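Local coordinates for proximal thread matrix protein 1 (Mytilus galloprovincialis, PDB 4CN9) that probably binds collagen in the matrix of the mussel byssus and carries two von Willebrand factor A domains, one with a zinc-occupied MIDAS site, at residues V58-S63 with M76-V81; K71-M76 with N225-L230; Q105-V110 with V133-G138; L171-K176 with T209-I214. One frame throughout, in Å; residues are numbered along the deposited sequence.

Contact 1 (V58-S63 with M76-V81); sequences VLFDDS and MMKDFV. With ZN (zinc ion), chain C.
Phe60 and Met77 make the main contact between strand 54-61 and helix 73-85, which run nearly antiparallel here, their local axes 10.6 Å apart at 171°. The Met77 methyl CE sits over the Phe60 ring, 3.8 Å from its centroid and only 12° off the normal, a CH-pi contact. A bend at chi3 (70°) folds CE back onto that face, while SD stands obliquely to the same ring in a Met-aromatic contact. Near the rim of the ring, Met77 CB touches Phe60 CZ at 3.7 Å. Val81 CG2 and the backbone N of Lys78 lie at the ring edge, close to its plane.

The aliphatic packing continues at Val58 and Val81, whose methyls slide past one another, with Val58 CG2 4.2 Å from Val81 CG1. Phe101 and Met172 also touch both valines.

The polar contacts belong to the strand end. Asp61 OD1 takes two bonds from Ser63. Ser63 N donates to Asp61 OD1 at 2.8 Å, nearly along the C-O direction, and closes an Asx turn. Ser63 OG reaches the syn side of Asp61 OD1 at 2.6 Å. Asp61 OD2 receives bonds from a zinc-bound water and from the backbone N of Asp174, so the carboxylate is held at both oxygens. Ser63 OG binds the zinc ion at 2.2 Å, alongside Ser65. The aspartate thus serves as a second-shell group, and the DxSxS turn at the end of a central strand is the first part of the metal-ion-dependent adhesion site (MIDAS) of a von Willebrand factor A domain, which Asp174 completes.

Contact 2 (K71-M76 with N225-L230); sequences KENYQM and NSFSEL
Asn73 and Phe227 bring the backbones together, their CA atoms 5.9 Å apart, where helix 73-85 meets the 3-10 turn that begins at Phe227. The two side chains cross at about a right angle. Asn73 CB stands over one face of the Phe227 ring, 4.0 Å from the centroid and offset toward the rim, in a CH-pi contact. The amide plane is turned 31° from the ring plane, so the two groups lie neither flush nor edge-on. The amide itself is held by helix 64-69: ND2 donates to Asp69 and to the backbone O of Ile66. Asn73 OD1 accepts from a water at 3.1 Å, and that water is in weak contact with Ser228 OG.

Met76 continues the contact along the helix. With its chain extended beyond CG, Met76 lays SD against the backbone of the turn, 3.6 Å from Ser228 CA and 3.8 Å from Phe227 O. Leu230 CD1 approaches Met76 O at 4.1 Å.

The Phe227 ring also packs on Ile66, Met77, Ile202 and Asp174, so it lies between the helix and the neighbourhood of the zinc site. Cutting the ring back to an alanine is likely to open a gap against Asn73 CB and leave Met77 and Asp174 without the ring that packs beside them.

No hydrogen bond joins the two segments directly. The helix and the turn after strand 221-224 therefore meet through apolar and CH-pi packing, while the amide of Asn73 finds its partners in the preceding helix 64-69 and in water.

Contact 3 (Q105-V110 with V133-G138); sequences QFSQGV and VPRNGG
Arg135 reaches across to the turn that follows strand 100-106 and meets its backbone carbonyls. Arg135 NH2 donates to Gly109 O at 2.9 Å in a nearly straight bond of 168°; the oxygen lies in the guanidinium plane, although the donor stands well above the carbonyl plane. NH1 makes a weak, strongly bent bond to Gln108 O. The bend at chi3 (-54°) brings the head group up to the carbonyls of the turn, where Gly109 O also accepts from Ser107 N at 3.0 Å, so this one carbonyl is gripped twice. Beside NH2, NE pairs with the Asp62 carboxylate in a salt bridge, which helps to fix the rotation of the head group.

The turn and the loop 133-138 both flank the MIDAS face of the von Willebrand factor A domain, at the C-terminal ends of the parallel strands of its sheet, and Asp62 of the zinc-binding turn joins them. It accepts from Gln105 NE2 and bonds with Ser107 OG as well as pairing with Arg135.

The side-chain amide of Gln105 works on the other loop: Gln105 NE2 donates to Val133 O at 3.0 Å, coming from above the carbonyl plane. Gln105 OE1 accepts from a water at 2.6 Å, and the same water accepts from Val133 N, so the glutamine holds both backbone polar atoms of Val133, one directly and one through water.

Close packing brings in Gly137. Ser107 OG takes a weak bond from Gly137 N, and Gln108 CB lies 4.0 Å from Gly137 CA. A CB on this glycine would run into Ser107 OG and Gln108 N.

Contact 4 (L171-K176 with T209-I214); sequences LMTDGK and TELEQI. With ZN (zinc ion), chain C.
Leu171 and Thr173, on a central strand of the Rossmann-like von Willebrand factor A fold, point their side chains at helix 208-214, which packs against the sheet. Strand and helix run nearly antiparallel, their local axes 11.4 Å apart at 168°. Leu171 CD2 touches both Leu211 CD2 and Ile214 CG2, 4.2 Å from each, and Ile142 of a neighbouring helix also touches Leu171 and Ile214.

Thr173 divides its two branches. OG1 lies opposite the backbone N (chi1 -174°), which directs it toward the metal site: Thr173 OG1 accepts from Gly175 N at 3.1 Å, closing an ST turn, and bonds with Asp61 OD2. Thr173 CG2 takes the position between N and the carbonyl carbon and meets Leu211 CD2 at 4.0 Å. A valine in its place would probably keep the methyl contact with Leu211 but leave Gly175 N and Asp61 OD2 without their hydroxyl partner, letting the zinc-bearing turn shift.

Just past the end of the strand, Asp174 places CG between N and the carbonyl carbon (chi1 83°), and its OD1 binds the zinc ion at 2.1 Å.

Glu210 stretches out from the helix, its OE2 lying 3.5 Å from Lys176 CA without a bond to that residue, and accepts from Ser177 N. One water bridges the two segments, donating to Gly175 O at 2.8 Å and to Glu210 OE2 at 2.7 Å.

All four contacts belong to the first von Willebrand factor A domain and gather round one end of its six-stranded sheet. Contacts 1 and 2 share helix 73-85 and Met76, their centres about 9 Å apart, and their segments alternate along the chain. Contact 3 follows contact 1, about 11 Å away, on the neighbouring strand 100-106; contact 4 comes later, on strand 166-173 at the opposite side of strand 54-61, about 14 Å from contact 1. Contacts 1 and 4 supply Ser63 and Asp174 to the same zinc ion, while Asp62 ties contact 1 to contact 3. The zinc site thus draws on loops from well-separated parts of the sequence.

Contact 1 (V58-S63 with M76-V81)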
loop_
_atom_site.group_PDB
_atom_site.type_symbol
_atom_site.label_atom_id
_atom_site.label_comp_id
_atom_site.label_asym_id
_atom_site.label_seq_id
_atom_site.Cartn_x
_atom_site.Cartn_y
_atom_site.Cartn_z
ATOM N N VAL A 58 -3.822 12.980 12.427
ATOM C CA VAL A 58 -2.882 12.168 13.191
ATOM C C VAL A 58 -3.609 11.408 14.298
ATOM O O VAL A 58 -4.334 11.991 15.089
ATOM C CB VAL A 58 -1.758 13.027 13.816
ATOM C CG1 VAL A 58 -0.859 12.176 14.698
ATOM C CG2 VAL A 58 -0.966 13.711 12.714
ATOM N N LEU A 59 -3.410 10.094 14.315
ATOM C CA LEU A 59 -3.941 9.187 15.328
ATOM C C LEU A 59 -2.806 8.890 16.301
ATOM O O LEU A 59 -1.819 8.230 15.955
ATOM C CB LEU A 59 -4.446 7.920 14.625
ATOM C CG LEU A 59 -5.530 7.016 15.206
ATOM C CD1 LEU A 59 -6.656 7.759 15.921
ATOM C CD2 LEU A 59 -6.091 6.193 14.052
ATOM N N PHE A 60 -2.952 9.424 17.505
ATOM C CA PHE A 60 -1.884 9.622 18.476
ATOM C C PHE A 60 -2.145 8.673 19.655
ATOM O O PHE A 60 -3.101 8.873 20.393
ATOM C CB PHE A 60 -1.979 11.101 18.901
ATOM C CG PHE A 60 -0.891 11.585 19.820
ATOM C CD1 PHE A 60 -0.845 11.200 21.162
ATOM C CD2 PHE A 60 0.059 12.483 19.351
ATOM C CE1 PHE A 60 0.144 11.685 21.994
ATOM C CE2 PHE A 60 1.057 12.971 20.184
ATOM C CZ PHE A 60 1.099 12.583 21.498
ATOM N N ASP A 61 -1.313 7.635 19.803
ATOM C CA ASP A 61 -1.397 6.662 20.910
ATOM C C ASP A 61 -1.168 7.391 22.238
ATOM O O ASP A 61 -0.120 8.024 22.409
ATOM C CB ASP A 61 -0.331 5.581 20.669
ATOM C CG ASP A 61 -0.339 4.430 21.702
ATOM O OD1 ASP A 61 -0.653 4.625 22.898
ATOM O OD2 ASP A 61 0.023 3.308 21.289
ATOM N N ASP A 62 -2.151 7.356 23.156
ATOM C CA ASP A 62 -1.928 7.920 24.501
ATOM C C ASP A 62 -2.047 6.876 25.607
ATOM O O ASP A 62 -2.529 7.160 26.695
ATOM C CB ASP A 62 -2.770 9.192 24.778
ATOM C CG ASP A 62 -4.282 8.945 24.838
ATOM O OD1 ASP A 62 -4.776 7.851 24.490
ATOM O OD2 ASP A 62 -4.988 9.898 25.241
ATOM N N SER A 63 -1.554 5.674 25.318
ATOM C CA SER A 63 -1.491 4.583 26.298
ATOM C C SER A 63 -0.438 4.838 27.378
ATOM O O SER A 63 0.566 5.517 27.147
ATOM C CB SER A 63 -1.189 3.238 25.608
ATOM O OG SER A 63 0.101 3.216 24.989
ATOM N N MET A 76 8.179 14.518 22.870
ATOM C CA MET A 76 8.850 14.176 21.625
ATOM C C MET A 76 7.845 13.811 20.546
ATOM O O MET A 76 8.049 14.118 19.370
ATOM C CB MET A 76 9.837 13.023 21.843
ATOM C CG MET A 76 11.012 13.413 22.734
ATOM S SD MET A 76 12.307 12.168 22.883
ATOM C CE MET A 76 13.503 13.087 23.848
ATOM N N MET A 77 6.760 13.153 20.943
ATOM C CA MET A 77 5.691 12.838 19.997
ATOM C C MET A 77 5.053 14.125 19.521
ATOM O O MET A 77 4.809 14.302 18.338
ATOM C CB MET A 77 4.633 11.936 20.643
ATOM C CG MET A 77 5.112 10.539 20.914
ATOM S SD MET A 77 3.888 9.524 21.791
ATOM C CE MET A 77 2.665 9.331 20.467
ATOM N N LYS A 78 4.800 15.043 20.448
ATOM C CA LYS A 78 4.162 16.302 20.104
ATOM C C LYS A 78 5.028 17.100 19.138
ATOM O O LYS A 78 4.533 17.692 18.171
ATOM C CB LYS A 78 3.902 17.128 21.363
ATOM C CG LYS A 78 2.766 16.605 22.200
ATOM C CD LYS A 78 2.599 17.393 23.466
ATOM C CE LYS A 78 1.344 16.955 24.204
ATOM N NZ LYS A 78 1.034 17.840 25.339
ATOM N N ASP A 79 6.327 17.129 19.419
ATOM C CA ASP A 79 7.273 17.865 18.582
ATOM C C ASP A 79 7.308 17.303 17.168
ATOM O O ASP A 79 7.337 18.050 16.182
ATOM C CB ASP A 79 8.665 17.852 19.222
ATOM C CG ASP A 79 8.734 18.715 20.477
ATOM O OD1 ASP A 79 7.792 19.495 20.713
ATOM O OD2 ASP A 79 9.729 18.622 21.224
ATOM N N PHE A 80 7.284 15.982 17.069
ATOM C CA PHE A 80 7.255 15.335 15.772
ATOM C C PHE A 80 6.024 15.789 14.983
ATOM O O PHE A 80 6.122 16.078 13.794
ATOM C CB PHE A 80 7.282 13.811 15.936
ATOM C CG PHE A 80 7.215 13.067 14.641
ATOM C CD1 PHE A 80 8.329 12.974 13.826
ATOM C CD2 PHE A 80 6.036 12.472 14.224
ATOM C CE1 PHE A 80 8.277 12.288 12.635
ATOM C CE2 PHE A 80 5.975 11.794 13.026
ATOM C CZ PHE A 80 7.100 11.699 12.231
ATOM N N VAL A 81 4.874 15.872 15.648
ATOM C CA VAL A 81 3.635 16.232 14.961
ATOM C C VAL A 81 3.668 17.702 14.548
ATOM O O VAL A 81 3.192 18.068 13.483
ATOM C CB VAL A 81 2.395 15.931 15.836
ATOM C CG1 VAL A 81 1.117 16.378 15.143
ATOM C CG2 VAL A 81 2.338 14.438 16.155
HETATM ZN ZN ZN C . 1.275 1.440 24.579
HETATM O O HOH W 1 0.047 1.173 22.919
HETATM O O HOH W 2 0.090 0.303 25.856
HETATM O O HOH W 3 2.324 -0.377 24.318
#

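Contact 2 (K71-M76 with N225-L230)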
loop_
_atom_site.group_PDB
_atom_site.type_symbol
_atom_site.label_atom_id
_atom_site.label_comp_id
_atom_site.label_asym_id
_atom_site.label_seq_id
_atom_site.Cartn_x
_atom_site.Cartn_y
_atom_site.Cartn_z
ATOM N N LYS A 71 9.252 9.915 30.850
ATOM C CA LYS A 71 8.374 11.070 31.048
ATOM C C LYS A 71 8.461 12.113 29.933
ATOM O O LYS A 71 7.577 12.957 29.822
ATOM C CB LYS A 71 8.668 11.754 32.389
ATOM C CG LYS A 71 8.326 10.924 33.620
ATOM C CD LYS A 71 8.795 11.625 34.893
ATOM C CE LYS A 71 8.606 10.756 36.131
ATOM N NZ LYS A 71 9.212 11.383 37.343
ATOM N N GLU A 72 9.517 12.059 29.122
ATOM C CA GLU A 72 9.696 13.003 28.013
ATOM C C GLU A 72 9.151 12.499 26.664
ATOM O O GLU A 72 9.136 13.248 25.676
ATOM C CB GLU A 72 11.181 13.358 27.848
ATOM C CG GLU A 72 11.680 14.401 28.842
ATOM C CD GLU A 72 10.736 15.596 28.960
ATOM O OE1 GLU A 72 10.476 16.261 27.929
ATOM O OE2 GLU A 72 10.247 15.863 30.083
ATOM N N ASN A 73 8.705 11.246 26.617
ATOM C CA ASN A 73 8.184 10.681 25.373
ATOM C C ASN A 73 7.051 11.489 24.724
ATOM O O ASN A 73 7.107 11.751 23.524
ATOM C CB ASN A 73 7.737 9.241 25.580
ATOM C CG ASN A 73 8.903 8.291 25.710
ATOM O OD1 ASN A 73 10.011 8.602 25.278
ATOM N ND2 ASN A 73 8.664 7.124 26.299
ATOM N N TYR A 74 6.032 11.880 25.493
ATOM C CA TYR A 74 4.903 12.607 24.906
ATOM C C TYR A 74 5.346 13.920 24.278
ATOM O O TYR A 74 4.828 14.324 23.238
ATOM C CB TYR A 74 3.800 12.880 25.932
ATOM C CG TYR A 74 2.903 11.697 26.208
ATOM C CD1 TYR A 74 2.301 10.993 25.161
ATOM C CD2 TYR A 74 2.655 11.275 27.517
ATOM C CE1 TYR A 74 1.475 9.902 25.416
ATOM C CE2 TYR A 74 1.836 10.181 27.776
ATOM C CZ TYR A 74 1.247 9.500 26.718
ATOM O OH TYR A 74 0.421 8.418 26.965
ATOM N N GLN A 75 6.290 14.604 24.918
ATOM C CA GLN A 75 6.786 15.857 24.352
ATOM C C GLN A 75 7.448 15.621 22.992
ATOM O O GLN A 75 7.294 16.428 22.075
ATOM C CB GLN A 75 7.763 16.558 25.303
ATOM C CG GLN A 75 8.086 17.974 24.865
ATOM C CD GLN A 75 6.836 18.794 24.577
ATOM O OE1 GLN A 75 5.997 18.996 25.451
ATOM N NE2 GLN A 75 6.697 19.247 23.338
ATOM N N MET A 76 8.179 14.518 22.870
ATOM C CA MET A 76 8.850 14.176 21.625
ATOM C C MET A 76 7.845 13.811 20.546
ATOM O O MET A 76 8.049 14.118 19.370
ATOM C CB MET A 76 9.837 13.023 21.843
ATOM C CG MET A 76 11.012 13.413 22.734
ATOM S SD MET A 76 12.307 12.168 22.883
ATOM C CE MET A 76 13.503 13.087 23.848
ATOM N N ASN A 225 13.233 2.709 17.058
ATOM C CA ASN A 225 13.463 2.020 18.322
ATOM C C ASN A 225 13.090 2.839 19.548
ATOM O O ASN A 225 12.832 2.289 20.609
ATOM C CB ASN A 225 14.928 1.578 18.423
ATOM C CG ASN A 225 15.188 0.269 17.704
ATOM O OD1 ASN A 225 16.112 0.162 16.894
ATOM N ND2 ASN A 225 14.367 -0.736 17.994
ATOM N N SER A 226 13.048 4.150 19.397
ATOM C CA SER A 226 12.796 5.026 20.523
ATOM C C SER A 226 12.113 6.298 20.067
ATOM O O SER A 226 12.214 6.698 18.902
ATOM C CB SER A 226 14.112 5.384 21.210
ATOM O OG SER A 226 15.013 5.932 20.263
ATOM N N PHE A 227 11.421 6.934 21.002
ATOM C CA PHE A 227 10.768 8.206 20.732
ATOM C C PHE A 227 11.810 9.270 20.414
ATOM O O PHE A 227 11.523 10.246 19.731
ATOM C CB PHE A 227 9.914 8.619 21.935
ATOM C CG PHE A 227 8.756 7.686 22.202
ATOM C CD1 PHE A 227 8.915 6.578 23.016
ATOM C CD2 PHE A 227 7.517 7.915 21.621
ATOM C CE1 PHE A 227 7.849 5.718 23.257
ATOM C CE2 PHE A 227 6.449 7.057 21.857
ATOM C CZ PHE A 227 6.617 5.963 22.667
ATOM N N SER A 228 13.029 9.069 20.911
ATOM C CA SER A 228 14.124 10.011 20.669
ATOM C C SER A 228 14.498 10.104 19.198
ATOM O O SER A 228 15.021 11.121 18.753
ATOM C CB SER A 228 15.364 9.610 21.474
ATOM O OG SER A 228 15.041 9.455 22.847
ATOM N N GLU A 229 14.223 9.047 18.443
ATOM C CA GLU A 229 14.612 8.996 17.040
ATOM C C GLU A 229 13.472 9.287 16.066
ATOM O O GLU A 229 13.648 9.174 14.854
ATOM C CB GLU A 229 15.209 7.633 16.724
ATOM C CG GLU A 229 16.485 7.348 17.483
ATOM C CD GLU A 229 17.052 5.993 17.139
ATOM O OE1 GLU A 229 16.305 4.996 17.227
ATOM O OE2 GLU A 229 18.238 5.924 16.764
ATOM N N LEU A 230 12.316 9.687 16.580
ATOM C CA LEU A 230 11.180 9.983 15.718
ATOM C C LEU A 230 11.550 10.919 14.594
ATOM O O LEU A 230 11.083 10.758 13.467
ATOM C CB LEU A 230 10.037 10.617 16.513
ATOM C CG LEU A 230 8.959 9.628 16.921
ATOM C CD1 LEU A 230 7.984 10.309 17.844
ATOM C CD2 LEU A 230 8.249 9.033 15.687
HETATM O O HOH W 4 12.787 7.415 24.524
#

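Contact 3 (Q105-V110 with V133-G138)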
loop_
_atom_site.group_PDB
_atom_site.type_symbol
_atom_site.label_atom_id
_atom_site.label_comp_id
_atom_site.label_asym_id
_atom_site.label_seq_id
_atom_site.Cartn_x
_atom_site.Cartn_y
_atom_site.Cartn_z
ATOM N N GLN A 105 -6.662 11.270 19.768
ATOM C CA GLN A 105 -5.934 10.428 20.724
ATOM C C GLN A 105 -6.655 9.098 20.882
ATOM O O GLN A 105 -7.883 9.041 20.857
ATOM C CB GLN A 105 -5.820 11.110 22.099
ATOM C CG GLN A 105 -5.162 12.470 22.085
ATOM C CD GLN A 105 -5.472 13.319 23.342
ATOM O OE1 GLN A 105 -5.811 14.497 23.238
ATOM N NE2 GLN A 105 -5.341 12.723 24.514
ATOM N N PHE A 106 -5.898 8.025 21.048
ATOM C CA PHE A 106 -6.502 6.709 21.224
ATOM C C PHE A 106 -5.657 5.834 22.143
ATOM O O PHE A 106 -4.415 5.861 22.092
ATOM C CB PHE A 106 -6.694 6.010 19.864
ATOM C CG PHE A 106 -5.445 5.330 19.352
ATOM C CD1 PHE A 106 -4.496 6.040 18.623
ATOM C CD2 PHE A 106 -5.211 3.992 19.628
ATOM C CE1 PHE A 106 -3.328 5.420 18.178
ATOM C CE2 PHE A 106 -4.047 3.362 19.192
ATOM C CZ PHE A 106 -3.109 4.073 18.466
ATOM N N SER A 107 -6.348 5.085 23.007
ATOM C CA SER A 107 -5.758 3.992 23.773
ATOM C C SER A 107 -6.925 3.190 24.347
ATOM O O SER A 107 -7.407 2.232 23.722
ATOM C CB SER A 107 -4.777 4.465 24.875
ATOM O OG SER A 107 -5.277 5.512 25.691
ATOM N N GLN A 108 -7.390 3.595 25.519
ATOM C CA GLN A 108 -8.684 3.157 26.002
ATOM C C GLN A 108 -9.703 4.197 25.503
ATOM O O GLN A 108 -9.737 5.359 25.941
ATOM C CB GLN A 108 -8.677 3.009 27.530
ATOM C CG GLN A 108 -9.962 2.418 28.099
ATOM C CD GLN A 108 -11.048 3.461 28.248
ATOM O OE1 GLN A 108 -10.892 4.430 28.997
ATOM N NE2 GLN A 108 -12.145 3.286 27.515
ATOM N N GLY A 109 -10.496 3.785 24.528
ATOM C CA GLY A 109 -11.329 4.720 23.797
ATOM C C GLY A 109 -10.549 5.763 23.001
ATOM O O GLY A 109 -9.315 5.746 22.893
ATOM N N VAL A 110 -11.295 6.715 22.464
ATOM C CA VAL A 110 -10.755 7.693 21.561
ATOM C C VAL A 110 -11.230 9.067 21.974
ATOM O O VAL A 110 -12.397 9.241 22.291
ATOM C CB VAL A 110 -11.241 7.404 20.121
ATOM C CG1 VAL A 110 -10.702 8.414 19.168
ATOM C CG2 VAL A 110 -10.840 5.989 19.701
ATOM N N VAL A 133 -3.716 16.815 26.291
ATOM C CA VAL A 133 -3.511 16.078 27.520
ATOM C C VAL A 133 -3.659 14.573 27.278
ATOM O O VAL A 133 -4.777 14.088 27.093
ATOM C CB VAL A 133 -4.553 16.501 28.582
ATOM C CG1 VAL A 133 -4.276 15.791 29.908
ATOM C CG2 VAL A 133 -4.551 18.007 28.752
ATOM N N PRO A 134 -2.537 13.828 27.275
ATOM C CA PRO A 134 -2.624 12.375 27.119
ATOM C C PRO A 134 -3.377 11.748 28.267
ATOM O O PRO A 134 -3.231 12.187 29.411
ATOM C CB PRO A 134 -1.158 11.928 27.156
ATOM C CG PRO A 134 -0.394 13.126 26.743
ATOM C CD PRO A 134 -1.137 14.266 27.372
ATOM N N ARG A 135 -4.167 10.725 27.971
ATOM C CA ARG A 135 -5.046 10.132 28.970
ATOM C C ARG A 135 -4.411 8.935 29.678
ATOM O O ARG A 135 -4.885 8.511 30.731
ATOM C CB ARG A 135 -6.375 9.726 28.314
ATOM C CG ARG A 135 -7.172 10.893 27.749
ATOM C CD ARG A 135 -8.294 10.407 26.834
ATOM N NE ARG A 135 -7.750 9.528 25.805
ATOM C CZ ARG A 135 -8.394 8.497 25.268
ATOM N NH1 ARG A 135 -9.645 8.226 25.608
ATOM N NH2 ARG A 135 -7.788 7.747 24.369
ATOM N N ASN A 136 -3.344 8.387 29.094
ATOM C CA ASN A 136 -2.662 7.213 29.647
ATOM C C ASN A 136 -3.586 6.025 29.872
ATOM O O ASN A 136 -3.692 5.488 30.982
ATOM C CB ASN A 136 -1.916 7.580 30.927
ATOM C CG ASN A 136 -0.739 8.501 30.656
ATOM O OD1 ASN A 136 0.063 8.243 29.764
ATOM N ND2 ASN A 136 -0.662 9.599 31.387
ATOM N N GLY A 137 -4.239 5.599 28.798
ATOM C CA GLY A 137 -5.169 4.485 28.872
ATOM C C GLY A 137 -4.468 3.152 29.061
ATOM O O GLY A 137 -3.289 2.985 28.707
ATOM N N GLY A 138 -5.207 2.190 29.608
ATOM C CA GLY A 138 -4.669 0.878 29.927
ATOM C C GLY A 138 -4.850 -0.164 28.837
ATOM O O GLY A 138 -4.571 -1.336 29.059
HETATM O O HOH W 5 -6.260 16.479 24.784
#

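Contact 4 (L171-K176 with T209-I214)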
loop_
_atom_site.group_PDB
_atom_site.type_symbol
_atom_site.label_atom_id
_atom_site.label_comp_id
_atom_site.label_asym_id
_atom_site.label_seq_id
_atom_site.Cartn_x
_atom_site.Cartn_y
_atom_site.Cartn_z
ATOM N N LEU A 171 -0.803 7.274 11.669
ATOM C CA LEU A 171 -0.962 6.543 12.925
ATOM C C LEU A 171 0.394 6.382 13.613
ATOM O O LEU A 171 1.377 5.988 12.980
ATOM C CB LEU A 171 -1.575 5.172 12.646
ATOM C CG LEU A 171 -1.530 4.090 13.731
ATOM C CD1 LEU A 171 -2.438 4.444 14.858
ATOM C CD2 LEU A 171 -1.930 2.747 13.144
ATOM N N MET A 172 0.436 6.708 14.902
ATOM C CA MET A 172 1.638 6.554 15.719
ATOM C C MET A 172 1.302 5.686 16.920
ATOM O O MET A 172 0.431 6.038 17.710
ATOM C CB MET A 172 2.123 7.922 16.213
ATOM C CG MET A 172 2.409 8.929 15.105
ATOM S SD MET A 172 2.720 10.598 15.780
ATOM C CE MET A 172 4.186 10.256 16.726
ATOM N N THR A 173 1.991 4.561 17.081
ATOM C CA THR A 173 1.704 3.677 18.209
ATOM C C THR A 173 2.941 2.975 18.774
ATOM O O THR A 173 3.916 2.743 18.063
ATOM C CB THR A 173 0.645 2.636 17.824
ATOM O OG1 THR A 173 0.271 1.850 18.967
ATOM C CG2 THR A 173 1.148 1.742 16.726
ATOM N N ASP A 174 2.900 2.665 20.070
ATOM C CA ASP A 174 3.953 1.879 20.691
ATOM C C ASP A 174 3.426 0.525 21.137
ATOM O O ASP A 174 4.054 -0.161 21.958
ATOM C CB ASP A 174 4.573 2.632 21.879
ATOM C CG ASP A 174 3.767 2.485 23.173
ATOM O OD1 ASP A 174 2.509 2.352 23.134
ATOM O OD2 ASP A 174 4.416 2.514 24.243
ATOM N N GLY A 175 2.287 0.118 20.591
ATOM C CA GLY A 175 1.645 -1.091 21.074
ATOM C C GLY A 175 0.945 -1.900 20.005
ATOM O O GLY A 175 0.919 -1.539 18.828
ATOM N N LYS A 176 0.359 -3.013 20.420
ATOM C CA LYS A 176 -0.438 -3.815 19.509
ATOM C C LYS A 176 -1.885 -3.688 19.935
ATOM O O LYS A 176 -2.174 -3.476 21.106
ATOM C CB LYS A 176 0.014 -5.279 19.514
ATOM C CG LYS A 176 -0.233 -6.009 20.809
ATOM C CD LYS A 176 0.163 -7.475 20.675
ATOM C CE LYS A 176 0.309 -8.129 22.038
ATOM N NZ LYS A 176 0.770 -9.544 21.935
ATOM N N THR A 209 3.502 -6.712 11.285
ATOM C CA THR A 209 2.575 -7.241 10.292
ATOM C C THR A 209 1.181 -6.652 10.463
ATOM O O THR A 209 0.458 -6.501 9.490
ATOM C CB THR A 209 2.509 -8.773 10.343
ATOM O OG1 THR A 209 2.370 -9.197 11.703
ATOM C CG2 THR A 209 3.784 -9.364 9.760
ATOM N N GLU A 210 0.812 -6.316 11.697
ATOM C CA GLU A 210 -0.469 -5.651 11.954
ATOM C C GLU A 210 -0.469 -4.247 11.352
ATOM O O GLU A 210 -1.432 -3.825 10.715
ATOM C CB GLU A 210 -0.752 -5.589 13.463
ATOM C CG GLU A 210 -1.827 -4.581 13.872
ATOM C CD GLU A 210 -2.197 -4.690 15.348
ATOM O OE1 GLU A 210 -3.056 -5.545 15.678
ATOM O OE2 GLU A 210 -1.628 -3.927 16.177
ATOM N N LEU A 211 0.621 -3.516 11.549
ATOM C CA LEU A 211 0.736 -2.195 10.944
ATOM C C LEU A 211 0.741 -2.298 9.417
ATOM O O LEU A 211 0.149 -1.471 8.716
ATOM C CB LEU A 211 1.982 -1.477 11.453
ATOM C CG LEU A 211 1.997 -1.166 12.958
ATOM C CD1 LEU A 211 3.165 -0.228 13.295
ATOM C CD2 LEU A 211 0.663 -0.587 13.451
ATOM N N GLU A 212 1.402 -3.330 8.900
ATOM C CA GLU A 212 1.447 -3.558 7.457
ATOM C C GLU A 212 0.065 -3.822 6.845
ATOM O O GLU A 212 -0.178 -3.483 5.684
ATOM C CB GLU A 212 2.392 -4.717 7.118
ATOM C CG GLU A 212 3.843 -4.314 7.110
ATOM C CD GLU A 212 4.786 -5.495 6.958
ATOM O OE1 GLU A 212 4.340 -6.654 7.140
ATOM O OE2 GLU A 212 5.973 -5.250 6.653
ATOM N N GLN A 213 -0.825 -4.432 7.611
ATOM C CA GLN A 213 -2.183 -4.682 7.149
ATOM C C GLN A 213 -3.001 -3.384 7.152
ATOM O O GLN A 213 -3.856 -3.189 6.292
ATOM C CB GLN A 213 -2.892 -5.691 8.049
ATOM C CG GLN A 213 -2.285 -7.077 8.123
ATOM C CD GLN A 213 -3.150 -8.043 8.935
ATOM O OE1 GLN A 213 -3.240 -7.942 10.166
ATOM N NE2 GLN A 213 -3.812 -8.967 8.243
ATOM N N ILE A 214 -2.730 -2.517 8.126
ATOM C CA ILE A 214 -3.449 -1.245 8.306
ATOM C C ILE A 214 -3.074 -0.188 7.277
ATOM O O ILE A 214 -3.944 0.472 6.711
ATOM C CB ILE A 214 -3.191 -0.685 9.730
ATOM C CG1 ILE A 214 -3.894 -1.562 10.764
ATOM C CG2 ILE A 214 -3.682 0.738 9.858
ATOM C CD1 ILE A 214 -3.416 -1.360 12.186
HETATM ZN ZN ZN C . 1.275 1.440 24.579
HETATM O O HOH W 3 2.324 -0.377 24.318
HETATM O O HOH W 6 0.879 -2.981 16.390
HETATM O O HOH W 1 0.047 1.173 22.919
HETATM O O HOH W 2 0.090 0.303 25.856
#